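Local coordinates for RIM-binding protein, isoform F (PDB 6Q9M), which couples synaptic vesicle recruitment to release sites at the presynaptic active zone, probably as a scaffold whose centre is an array of fibronectin type III domains, at residues 14-19 with 94-99; 22-27 with 62-67; 44-49 with 71-76; 88-93 with 121-126. All coordinates share one frame; numbering follows the deposited sequence.

Following the chain from its N terminus, residues 14-19 open the longest of three loops within the first fibronectin type III domain, and contact 1 closes it at 94-99, tying the first strand to the last across the sandwich. Nested inside are contact 2, which pairs 22-27 with 62-67 in the three-stranded sheet, and contact 3, which pairs 44-49 with 71-76 in the four-stranded one. These two cross, since 44-49 departs before 62-67 returns, and their side chains meet between the sheets. Contact 4 starts at 88-93, still within the loop of contact 1, and ends beyond it at 121-126; it therefore crosses contact 1 and joins the first domain to the second.

Contact 1. Residues 14-19 with 94-99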
# COMPACT_ATOMS: atom_id res chain seq x y z
N LEU A 14 9.75 18.59 0.96
CA LEU A 14 9.22 18.76 2.30
C LEU A 14 10.37 18.89 3.30
O LEU A 14 11.27 18.05 3.34
CB LEU A 14 8.33 17.58 2.65
CG LEU A 14 7.66 17.61 4.01
CD1 LEU A 14 7.03 18.97 4.23
CD2 LEU A 14 6.64 16.49 4.16
N THR A 15 10.34 19.95 4.10
CA THR A 15 11.44 20.28 4.99
C THR A 15 10.92 20.68 6.36
O THR A 15 9.98 21.48 6.47
CB THR A 15 12.25 21.44 4.41
OG1 THR A 15 12.78 21.04 3.14
CG2 THR A 15 13.38 21.84 5.33
N LEU A 16 11.54 20.14 7.41
CA LEU A 16 11.36 20.63 8.77
C LEU A 16 12.36 21.74 8.98
O LEU A 16 13.57 21.50 8.98
CB LEU A 16 11.56 19.53 9.80
CG LEU A 16 11.63 20.10 11.22
CD1 LEU A 16 10.23 20.44 11.71
CD2 LEU A 16 12.33 19.16 12.20
N GLU A 17 11.87 22.97 9.12
CA GLU A 17 12.77 24.10 9.26
C GLU A 17 13.06 24.45 10.72
O GLU A 17 14.21 24.79 11.04
CB GLU A 17 12.21 25.30 8.51
CG GLU A 17 12.89 25.50 7.16
CD GLU A 17 11.94 25.91 6.06
OE1 GLU A 17 10.94 26.60 6.36
OE2 GLU A 17 12.19 25.56 4.89
N ARG A 18 12.07 24.37 11.61
CA ARG A 18 12.31 24.57 13.03
C ARG A 18 11.38 23.68 13.84
O ARG A 18 10.23 23.46 13.46
CB ARG A 18 12.07 26.02 13.45
CG ARG A 18 13.14 27.02 13.08
CD ARG A 18 12.99 28.29 13.90
NE ARG A 18 13.34 28.11 15.31
CZ ARG A 18 13.31 29.10 16.20
NH1 ARG A 18 13.65 28.89 17.47
NH2 ARG A 18 12.95 30.31 15.80
N GLN A 19 11.87 23.23 14.99
CA GLN A 19 11.06 22.46 15.93
C GLN A 19 11.02 23.20 17.26
O GLN A 19 12.07 23.52 17.82
CB GLN A 19 11.60 21.03 16.11
CG GLN A 19 10.84 20.22 17.16
CD GLN A 19 10.53 18.81 16.70
OE1 GLN A 19 11.37 18.13 16.10
NE2 GLN A 19 9.31 18.36 16.97
N MET A 94 7.11 13.05 5.75
CA MET A 94 8.33 12.89 6.54
C MET A 94 7.96 12.65 8.00
O MET A 94 6.91 13.09 8.48
CB MET A 94 9.25 14.11 6.42
CG MET A 94 8.68 15.37 7.07
SD MET A 94 9.86 16.74 7.13
CE MET A 94 8.86 17.99 7.95
N ILE A 95 8.84 11.95 8.69
CA ILE A 95 8.66 11.66 10.10
C ILE A 95 9.68 12.45 10.90
O ILE A 95 10.85 12.53 10.51
CB ILE A 95 8.80 10.15 10.37
CG1 ILE A 95 7.74 9.39 9.57
CG2 ILE A 95 8.68 9.87 11.85
CD1 ILE A 95 7.97 7.89 9.54
N ILE A 96 9.21 13.04 12.00
CA ILE A 96 10.04 13.83 12.90
C ILE A 96 9.86 13.29 14.31
O ILE A 96 8.90 12.58 14.61
CB ILE A 96 9.66 15.31 12.84
CG1 ILE A 96 8.22 15.48 13.34
CG2 ILE A 96 9.79 15.83 11.43
CD1 ILE A 96 7.78 16.91 13.42
N GLY A 97 10.81 13.62 15.18
CA GLY A 97 10.76 13.26 16.59
C GLY A 97 11.81 12.23 16.95
O GLY A 97 12.50 11.67 16.10
N ARG A 98 11.92 12.00 18.26
CA ARG A 98 12.74 10.93 18.84
C ARG A 98 14.14 10.91 18.21
O ARG A 98 14.96 11.79 18.48
CB ARG A 98 11.93 9.61 18.72
CG ARG A 98 12.56 8.19 18.55
CD ARG A 98 13.65 7.81 19.57
NE ARG A 98 14.71 7.02 18.93
CZ ARG A 98 15.60 6.28 19.58
NH1 ARG A 98 15.57 6.21 20.90
NH2 ARG A 98 16.52 5.60 18.90
N ASP A 99 14.39 9.92 17.37
CA ASP A 99 15.59 9.67 16.60
C ASP A 99 15.03 8.84 15.47
O ASP A 99 15.17 7.62 15.43
CB ASP A 99 16.70 8.96 17.38
CG ASP A 99 18.09 9.39 16.94
OD1 ASP A 99 18.28 9.67 15.74
OD2 ASP A 99 19.00 9.43 17.81
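The first and last strands of a fibronectin type III β-sandwich, 12-20 and 93-96, belong to different sheets, and here Met94 bridges them by reaching across to Leu14 and Leu16. The two short segments run in roughly the same direction, 23° apart, with their axes 8.6 Å from each other, too far for backbone pairing. Met94 starts with CG between its backbone N and carbonyl carbon (chi1 67°) and then runs out fully extended, which brings the thioether alongside strand 12-20. Its CG lies 3.7 Å from Leu14 CD2, and its SD is 3.9 Å from Leu14 CG. The terminal CE comes to 3.6 Å from Leu16 CB, tucked close to the backbone between Thr15 and Leu16. One step further on, Leu16 CD2 looks at Ile96 CG2 across 4.3 Å, while the amide end of Gln19 passes near Ile96 CD1. Ile26 of strand 23-29 packs on Met94 as well. With an alanine at Met94, everything past CB would be missing, and a gap would probably open between the sheets beside Leu14 and Leu16. No hydrogen bond links the two segments, so their cohesion rests on apolar packing, while backbone bonds tie each strand into its own sheet.

Contact 2. Residues 22-27 with 62-67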
# COMPACT_ATOMS: atom_id res chain seq x y z
N LYS A 22 5.85 22.70 21.33
CA LYS A 22 4.61 22.10 20.85
C LYS A 22 4.21 22.63 19.48
O LYS A 22 3.01 22.72 19.15
CB LYS A 22 3.47 22.27 21.84
CG LYS A 22 3.44 23.50 22.72
CD LYS A 22 2.93 24.74 22.05
CE LYS A 22 3.00 25.96 22.97
NZ LYS A 22 2.71 27.21 22.28
N SER A 23 5.19 22.95 18.63
CA SER A 23 4.90 23.43 17.28
C SER A 23 6.10 23.15 16.39
O SER A 23 7.21 22.89 16.88
CB SER A 23 4.56 24.92 17.29
OG SER A 23 5.61 25.70 17.84
N VAL A 24 5.86 23.15 15.08
CA VAL A 24 6.91 22.94 14.08
C VAL A 24 6.67 23.88 12.90
O VAL A 24 5.52 24.17 12.55
CB VAL A 24 7.00 21.47 13.58
CG1 VAL A 24 7.51 20.54 14.66
CG2 VAL A 24 5.66 21.00 13.01
N LEU A 25 7.76 24.34 12.29
CA LEU A 25 7.72 25.14 11.08
C LEU A 25 8.30 24.33 9.92
O LEU A 25 9.42 23.82 10.01
CB LEU A 25 8.51 26.43 11.28
CG LEU A 25 8.65 27.39 10.12
CD1 LEU A 25 7.33 28.09 9.84
CD2 LEU A 25 9.74 28.40 10.41
N ILE A 26 7.51 24.18 8.85
CA ILE A 26 7.88 23.37 7.69
C ILE A 26 7.83 24.22 6.43
O ILE A 26 7.18 25.26 6.37
CB ILE A 26 6.99 22.14 7.49
CG1 ILE A 26 5.60 22.59 7.02
CG2 ILE A 26 6.95 21.26 8.74
CD1 ILE A 26 4.64 21.45 6.80
N GLY A 27 8.53 23.73 5.41
CA GLY A 27 8.48 24.32 4.09
C GLY A 27 8.43 23.23 3.05
O GLY A 27 8.75 22.07 3.32
N ALA A 62 4.60 26.74 6.54
CA ALA A 62 3.51 26.62 7.49
C ALA A 62 4.05 26.43 8.90
O ALA A 62 5.06 25.76 9.10
CB ALA A 62 2.57 25.47 7.13
N LEU A 63 3.34 27.02 9.86
CA LEU A 63 3.59 26.85 11.29
C LEU A 63 2.45 25.99 11.83
O LEU A 63 1.29 26.41 11.81
CB LEU A 63 3.67 28.20 12.00
CG LEU A 63 3.95 28.19 13.50
CD1 LEU A 63 5.40 27.77 13.78
CD2 LEU A 63 3.63 29.54 14.14
N ILE A 64 2.77 24.79 12.28
CA ILE A 64 1.76 23.86 12.78
C ILE A 64 1.78 23.86 14.30
O ILE A 64 2.79 23.48 14.92
CB ILE A 64 1.97 22.45 12.23
CG1 ILE A 64 2.35 22.51 10.75
CG2 ILE A 64 0.71 21.63 12.44
CD1 ILE A 64 2.92 21.19 10.23
N GLU A 65 0.67 24.25 14.90
CA GLU A 65 0.51 24.23 16.34
C GLU A 65 0.02 22.86 16.81
O GLU A 65 -0.34 21.99 16.01
CB GLU A 65 -0.46 25.33 16.77
CG GLU A 65 0.03 26.71 16.41
CD GLU A 65 1.13 27.19 17.33
OE1 GLU A 65 1.73 28.25 17.04
OE2 GLU A 65 1.39 26.50 18.35
N GLY A 66 0.03 22.68 18.13
CA GLY A 66 -0.39 21.43 18.74
C GLY A 66 0.36 20.22 18.21
O GLY A 66 -0.27 19.25 17.78
N VAL A 67 1.69 20.26 18.21
CA VAL A 67 2.51 19.11 17.80
C VAL A 67 3.56 18.89 18.88
O VAL A 67 4.57 19.60 18.92
CB VAL A 67 3.16 19.32 16.43
CG1 VAL A 67 3.84 18.04 15.97
CG2 VAL A 67 2.13 19.77 15.43
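Ile64 CD1 sits at the apolar centre, touching Val24 CG2 at 3.9 Å and Ile26 CD1 at 3.8 Å. With chi1 at 71° and its chain straight beyond, Ile26 sends CD1 diagonally to Ile64, past its paired residue Ala62, whose CB flanks CG1. Val24, Ile26, Ala62 and Ile64 share the face turned to the sandwich interior, where Val44 and Ile75 of the other sheet pack against it. Beneath them strands 23-29 and 61-65 pair antiparallel. The hydrogen-bonded pair Val24 and Ile64 is joined by Ile64 N to Val24 O, 2.8 Å, and by Val24 N to Ile64 O, 3.1 Å; Ile26 and Ala62 form the next. On the outer face, Leu25 CD1 bends over Ala62 O at 3.3 Å, and Leu63 CD1 rests near Leu25 CB. At the polar edge, Val67 N reaches Lys22 O at 2.9 Å with a nearly straight N-H (177°), yet approaches from above the carbonyl plane. Lys22 NZ and Glu65 OE2 stand 4.2 Å apart, too far for a salt bridge. The strands are held by backbone bonds and an apolar inner face, whereas the charged pair at the edge probably adds little more than long-range attraction.

Contact 3. Residues 44-49 with 71-76; sequences VYVDGV and RPHRIS
Antiparallel strand pairing, prolonged past the strand end by an aspartate side chain, joins 44-49 to 71-76 in the four-stranded sheet of the fibronectin type III sandwich. Tyr45 and Ser76 are a hydrogen-bonded pair, with Tyr45 N to Ser76 O at 2.9 Å; Val46 and Ile75 follow as a non-hydrogen-bonded pair whose side chains lie side by side, CG2 of Val46 4.1 Å from CG1 of Ile75. Within the type I' turn from Val46 to Val49, Asp47 gives its N-H to Arg74 O, 2.8 Å away. A chi1 of -44° keeps the Asp47 carboxylate by its own backbone N and across from strand 73-81, where OD1 accepts Arg74 N at 2.8 Å and OD2 accepts His73 ND1 at 2.8 Å. The latter bond uses the syn lone pair of OD2 and lies in the imidazole plane, carboxylate and ring being 11° from coplanar. A leucine replacing His73 would probably leave OD2 without its mate and, of the bonds described, only that of OD1 to fix the carboxylate's rotation. His73 NE2 also makes a weak hydrogen bond to Asp68 O; with an acceptor at each nitrogen, the imidazole is likely to be more readily protonated than in free histidine.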
# COMPACT_ATOMS: atom_id res chain seq x y z
N VAL A 44 -2.08 20.43 4.94
CA VAL A 44 -1.01 19.94 5.81
C VAL A 44 -1.62 19.03 6.85
O VAL A 44 -2.56 19.41 7.56
CB VAL A 44 -0.26 21.11 6.47
CG1 VAL A 44 0.94 20.57 7.22
CG2 VAL A 44 0.18 22.09 5.40
N TYR A 45 -1.09 17.81 6.94
CA TYR A 45 -1.57 16.80 7.89
C TYR A 45 -0.48 16.47 8.90
O TYR A 45 0.71 16.48 8.59
CB TYR A 45 -1.98 15.53 7.18
CG TYR A 45 -3.18 15.69 6.28
CD1 TYR A 45 -3.04 16.26 5.02
CD2 TYR A 45 -4.44 15.29 6.69
CE1 TYR A 45 -4.12 16.41 4.20
CE2 TYR A 45 -5.53 15.45 5.86
CZ TYR A 45 -5.36 16.01 4.61
OH TYR A 45 -6.43 16.18 3.77
N VAL A 46 -0.92 16.14 10.12
CA VAL A 46 -0.04 15.59 11.15
C VAL A 46 -0.72 14.34 11.69
O VAL A 46 -1.86 14.41 12.17
CB VAL A 46 0.23 16.62 12.27
CG1 VAL A 46 1.05 16.01 13.38
CG2 VAL A 46 0.96 17.84 11.71
N ASP A 47 -0.02 13.21 11.60
CA ASP A 47 -0.58 11.90 11.93
C ASP A 47 -1.99 11.74 11.37
O ASP A 47 -2.91 11.29 12.05
CB ASP A 47 -0.55 11.63 13.43
CG ASP A 47 0.76 12.03 14.08
OD1 ASP A 47 1.81 11.96 13.39
OD2 ASP A 47 0.76 12.44 15.26
N GLY A 48 -2.17 12.14 10.11
CA GLY A 48 -3.43 11.96 9.44
C GLY A 48 -4.48 13.03 9.68
O GLY A 48 -5.52 13.00 9.01
N VAL A 49 -4.27 13.96 10.61
CA VAL A 49 -5.25 15.00 10.92
C VAL A 49 -4.88 16.28 10.16
O VAL A 49 -3.73 16.73 10.21
CB VAL A 49 -5.31 15.27 12.43
CG1 VAL A 49 -6.23 16.43 12.74
CG2 VAL A 49 -5.75 14.02 13.18
N ARG A 71 6.77 13.29 21.40
CA ARG A 71 6.28 12.19 20.57
C ARG A 71 6.78 12.29 19.13
O ARG A 71 6.99 13.39 18.61
CB ARG A 71 4.74 12.18 20.55
CG ARG A 71 4.05 12.26 21.87
CD ARG A 71 2.63 12.80 21.71
NE ARG A 71 1.79 12.74 22.91
CZ ARG A 71 2.14 13.12 24.14
NH1 ARG A 71 3.34 13.63 24.40
NH2 ARG A 71 1.27 13.02 25.13
N PRO A 72 6.96 11.16 18.46
CA PRO A 72 7.25 11.17 17.03
C PRO A 72 5.99 11.48 16.25
O PRO A 72 4.87 11.29 16.72
CB PRO A 72 7.74 9.75 16.76
CG PRO A 72 6.96 8.92 17.76
CD PRO A 72 6.80 9.79 18.98
N HIS A 73 6.19 11.98 15.03
CA HIS A 73 5.06 12.40 14.22
C HIS A 73 5.35 12.18 12.74
O HIS A 73 6.50 12.22 12.31
CB HIS A 73 4.73 13.89 14.44
CG HIS A 73 4.25 14.20 15.81
ND1 HIS A 73 2.98 13.88 16.24
CD2 HIS A 73 4.87 14.78 16.86
CE1 HIS A 73 2.84 14.25 17.50
NE2 HIS A 73 3.97 14.81 17.90
N ARG A 74 4.28 11.98 11.97
CA ARG A 74 4.36 11.95 10.52
C ARG A 74 3.66 13.19 9.98
O ARG A 74 2.47 13.40 10.25
CB ARG A 74 3.72 10.70 9.93
CG ARG A 74 3.76 10.72 8.40
CD ARG A 74 3.09 9.53 7.76
NE ARG A 74 3.80 8.29 8.05
CZ ARG A 74 4.91 7.89 7.42
NH1 ARG A 74 5.46 8.64 6.48
NH2 ARG A 74 5.48 6.74 7.74
N ILE A 75 4.40 14.01 9.25
CA ILE A 75 3.84 15.19 8.60
C ILE A 75 3.81 14.97 7.11
O ILE A 75 4.74 14.41 6.52
CB ILE A 75 4.65 16.44 8.99
CG1 ILE A 75 4.63 16.51 10.53
CG2 ILE A 75 4.08 17.69 8.27
CD1 ILE A 75 5.22 17.74 11.12
N SER A 76 2.73 15.43 6.49
CA SER A 76 2.55 15.20 5.07
C SER A 76 1.81 16.39 4.48
O SER A 76 1.07 17.08 5.19
CB SER A 76 1.80 13.88 4.84
OG SER A 76 0.43 14.07 5.14

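Contact 4. Residues 88-93 with 121-126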
# COMPACT_ATOMS: atom_id res chain seq x y z
N ARG A 88 -1.61 11.87 -2.71
CA ARG A 88 -1.53 10.96 -1.56
C ARG A 88 -0.43 11.40 -0.60
O ARG A 88 0.55 12.03 -0.99
CB ARG A 88 -1.27 9.53 -2.02
CG ARG A 88 -2.26 9.06 -3.06
CD ARG A 88 -2.24 7.56 -3.19
NE ARG A 88 -3.14 7.11 -4.25
CZ ARG A 88 -4.37 6.64 -4.04
NH1 ARG A 88 -4.84 6.57 -2.80
NH2 ARG A 88 -5.11 6.24 -5.07
N ASP A 89 -0.61 11.05 0.67
CA ASP A 89 0.39 11.39 1.68
C ASP A 89 1.76 10.83 1.33
O ASP A 89 2.78 11.51 1.52
CB ASP A 89 -0.05 10.87 3.06
CG ASP A 89 -1.14 11.72 3.71
OD1 ASP A 89 -1.83 11.22 4.62
OD2 ASP A 89 -1.31 12.90 3.33
N ALA A 90 1.81 9.60 0.80
CA ALA A 90 3.06 8.90 0.55
C ALA A 90 3.96 9.61 -0.44
O ALA A 90 5.14 9.24 -0.56
CB ALA A 90 2.80 7.48 0.03
N ALA A 91 3.43 10.58 -1.19
CA ALA A 91 4.26 11.31 -2.13
C ALA A 91 4.96 12.50 -1.50
O ALA A 91 5.98 12.94 -2.02
CB ALA A 91 3.43 11.79 -3.32
N CYS A 92 4.43 13.03 -0.40
CA CYS A 92 5.06 14.17 0.28
C CYS A 92 4.88 13.96 1.77
O CYS A 92 3.87 14.38 2.35
CB CYS A 92 4.47 15.49 -0.19
SG CYS A 92 5.45 16.91 0.33
N THR A 93 5.87 13.32 2.40
CA THR A 93 5.73 12.93 3.79
C THR A 93 7.10 12.81 4.44
O THR A 93 8.11 12.54 3.78
CB THR A 93 4.98 11.62 3.94
OG1 THR A 93 4.56 11.50 5.31
CG2 THR A 93 5.88 10.43 3.58
N SER A 121 3.82 -1.00 -3.75
CA SER A 121 3.61 0.28 -3.09
C SER A 121 4.27 0.27 -1.71
O SER A 121 4.49 -0.79 -1.11
CB SER A 121 2.11 0.57 -2.91
OG SER A 121 1.43 0.46 -4.15
N TRP A 122 4.56 1.47 -1.21
CA TRP A 122 5.12 1.61 0.13
C TRP A 122 4.83 3.01 0.66
O TRP A 122 4.34 3.89 -0.06
CB TRP A 122 6.63 1.33 0.15
CG TRP A 122 7.43 2.24 -0.72
CD1 TRP A 122 8.09 3.37 -0.34
CD2 TRP A 122 7.69 2.08 -2.12
NE1 TRP A 122 8.75 3.93 -1.42
CE2 TRP A 122 8.51 3.16 -2.52
CE3 TRP A 122 7.31 1.14 -3.08
CZ2 TRP A 122 8.93 3.33 -3.84
CZ3 TRP A 122 7.74 1.30 -4.37
CH2 TRP A 122 8.55 2.39 -4.74
N LEU A 123 5.11 3.19 1.94
CA LEU A 123 5.05 4.49 2.60
C LEU A 123 6.46 4.85 3.01
O LEU A 123 7.02 4.20 3.90
CB LEU A 123 4.12 4.45 3.82
CG LEU A 123 3.90 5.78 4.56
CD1 LEU A 123 3.41 6.87 3.61
CD2 LEU A 123 2.92 5.60 5.74
N PRO A 124 7.10 5.82 2.37
CA PRO A 124 8.46 6.18 2.76
C PRO A 124 8.44 6.85 4.13
O PRO A 124 7.42 7.38 4.57
CB PRO A 124 8.90 7.17 1.67
CG PRO A 124 7.64 7.73 1.13
CD PRO A 124 6.58 6.66 1.28
N ALA A 125 9.58 6.78 4.81
CA ALA A 125 9.78 7.58 6.01
C ALA A 125 10.07 9.03 5.67
O ALA A 125 9.72 9.92 6.45
CB ALA A 125 10.92 7.01 6.85
N ASN A 126 10.69 9.28 4.52
CA ASN A 126 10.94 10.64 4.05
C ASN A 126 10.91 10.61 2.52
O ASN A 126 11.74 9.94 1.90
CB ASN A 126 12.28 11.18 4.55
CG ASN A 126 12.50 12.63 4.18
OD1 ASN A 126 12.38 13.02 3.02
ND2 ASN A 126 12.83 13.45 5.18
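Thr93 OG1 is gripped from two quarters, by the carbonyl O of Ile75 and by NH1 of Arg74, and the same NH1 also bonds Pro124 O, so that a single guanidinium nitrogen links Thr93 to Pro124. This is the junction between two successive fibronectin type III domains: residues 88-93 lead into the last strand of the first, and 121-126 leave strand 118-123 of the second. Since a carbonyl can only accept, the hydroxyl must donate to Ile75 O and receive from Arg74. Having OG1 anti to the backbone N (chi1 -164°) leaves CG2 of Thr93 to meet Pro124, 3.6 Å from Pro124 O and 4.0 Å from Pro124 CG.

Ahead of Thr93, residues 89-91 make a short 3-10 turn, with Cys92 N bonded to Asp89 O at 3.0 Å. Asp89 OD2 is itself engaged by Ser76 OG and by a salt bridge from Arg78, which tie the 3-10 segment to strand 73-81. Ala90 stands at the near side of this turn, its CB against Leu123 CD1 at 3.7 Å. The carbonyl O of Ala90 lies 3.4 Å from Pro124 CG. Across the two segments there is no conventional hydrogen bond and little buried area. A CA-H...O contact adds to the packing: Asn126 CA points its hydrogen at Thr93 O across 3.4 Å, with 143° at the hydrogen.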